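Side-chain contact in cytoplasmic protein (Cryptococcus neoformans var. grubii serotype A, PDB 7LPO), which probably hydrolyses the beta-glucosidic bond of steryl glucosides, as a sterylglucosidase of glycoside hydrolase family 5: residues 298-301 with 302-306. Numbering follows the deposited sequence.
Sequences TPIE and GMRLG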
loop_
_atom_site.group_PDB
_atom_site.type_symbol
_atom_site.label_atom_id
_atom_site.label_comp_id
_atom_site.label_asym_id
_atom_site.label_seq_id
_atom_site.Cartn_x
_atom_site.Cartn_y
_atom_site.Cartn_z
ATOM N N THR A 298 7.507 -23.712 10.804
ATOM C CA THR A 298 7.212 -23.041 12.059
ATOM C C THR A 298 8.400 -22.159 12.433
ATOM O O THR A 298 9.493 -22.326 11.886
ATOM C CB THR A 298 6.956 -24.073 13.149
ATOM O OG1 THR A 298 8.150 -24.838 13.368
ATOM C CG2 THR A 298 5.829 -25.022 12.734
ATOM N N PRO A 299 8.226 -21.219 13.364
ATOM C CA PRO A 299 9.386 -20.409 13.789
ATOM C C PRO A 299 10.590 -21.247 14.204
ATOM O O PRO A 299 11.717 -20.945 13.788
ATOM C CB PRO A 299 8.824 -19.574 14.951
ATOM C CG PRO A 299 7.362 -19.437 14.627
ATOM C CD PRO A 299 6.966 -20.756 13.981
ATOM N N ILE A 300 10.387 -22.317 14.973
ATOM C CA ILE A 300 11.529 -23.104 15.428
ATOM C C ILE A 300 12.099 -23.940 14.283
ATOM O O ILE A 300 13.320 -24.103 14.167
ATOM C CB ILE A 300 11.146 -23.976 16.637
ATOM C CG1 ILE A 300 12.374 -24.733 17.150
ATOM C CG2 ILE A 300 10.050 -24.960 16.267
ATOM C CD1 ILE A 300 13.482 -23.852 17.640
ATOM N N GLU A 301 11.238 -24.472 13.410
ATOM C CA GLU A 301 11.751 -25.174 12.238
ATOM C C GLU A 301 12.605 -24.250 11.378
ATOM O O GLU A 301 13.612 -24.680 10.810
ATOM C CB GLU A 301 10.609 -25.759 11.411
ATOM C CG GLU A 301 9.945 -26.973 12.042
ATOM C CD GLU A 301 8.806 -27.537 11.188
ATOM O OE1 GLU A 301 8.154 -26.762 10.444
ATOM O OE2 GLU A 301 8.563 -28.765 11.261
ATOM N N GLY A 302 12.218 -22.978 11.263
ATOM C CA GLY A 302 12.989 -22.052 10.451
ATOM C C GLY A 302 14.343 -21.731 11.056
ATOM O O GLY A 302 15.329 -21.567 10.333
ATOM N N MET A 303 14.403 -21.633 12.388
ATOM C CA MET A 303 15.673 -21.437 13.075
ATOM C C MET A 303 16.599 -22.634 12.877
ATOM O O MET A 303 17.798 -22.463 12.632
ATOM C CB MET A 303 15.425 -21.193 14.563
ATOM C CG MET A 303 14.748 -19.858 14.880
ATOM S SD MET A 303 14.218 -19.727 16.607
ATOM C CE MET A 303 13.302 -18.184 16.560
ATOM N N ARG A 304 16.068 -23.853 12.994
ATOM C CA ARG A 304 16.886 -25.030 12.716
ATOM C C ARG A 304 17.381 -25.015 11.280
ATOM O O ARG A 304 18.541 -25.349 11.008
ATOM C CB ARG A 304 16.098 -26.309 12.973
ATOM C CG ARG A 304 15.780 -26.570 14.436
ATOM C CD ARG A 304 14.663 -27.585 14.532
ATOM N NE ARG A 304 14.228 -27.821 15.905
ATOM C CZ ARG A 304 13.030 -28.295 16.232
ATOM N NH1 ARG A 304 12.145 -28.570 15.281
ATOM N NH2 ARG A 304 12.720 -28.485 17.511
ATOM N N LEU A 305 16.508 -24.642 10.344
ATOM C CA LEU A 305 16.929 -24.509 8.955
ATOM C C LEU A 305 18.021 -23.455 8.816
ATOM O O LEU A 305 18.973 -23.626 8.050
ATOM C CB LEU A 305 15.721 -24.150 8.082
ATOM C CG LEU A 305 14.705 -25.266 7.821
ATOM C CD1 LEU A 305 13.447 -24.699 7.138
ATOM C CD2 LEU A 305 15.302 -26.355 6.970
ATOM N N GLY A 306 17.880 -22.337 9.527
ATOM C CA GLY A 306 18.882 -21.291 9.466
ATOM C C GLY A 306 20.223 -21.695 10.043
ATOM O O GLY A 306 21.215 -20.993 9.819
#
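Four successive i to i+4 hydrogen bonds, from the N-H groups of G302, M303, R304 and L305 back to the carbonyls of T298, P299, I300 and E301, make the first turns of the short helix 299-306; the straightest runs from R304 N to I300 O, 3.0 Å. I300 and R304 stand one turn apart. With I300 CG1 anti to the backbone N (chi1 -177°), this methylene reaches over one face of the R304 guanidinium, toward its rim, 3.7 Å from CZ. The long side chain of R304 suits this place: its extended aliphatic part passes I300 O, with R304 CG 3.5 Å from that oxygen, while R304 NH2 hydrogen-bonds to S379 O. The helix starts with a capping box: T298 OG1, at the N-cap, accepts from E301 N at 3.1 Å, and E301 OE1 accepts from T298 N, also at 3.1 Å, on its anti side, with the donor somewhat out of the carboxylate plane. Thus a short hydroxyl and a longer carboxylate each take up an N-H at the helix start, where the negative charge is probably also favoured by the helix dipole. P299 suits the first turn, where a backbone N-H would have no helix carbonyl a turn earlier to bond. M303 lays CG 3.4 Å from P299 O and brings its SD to 4.3 Å from I300 CD1, a loose apolar contact that W374 borders; E301, R304 and L305 touch Q311 of strand 311-319.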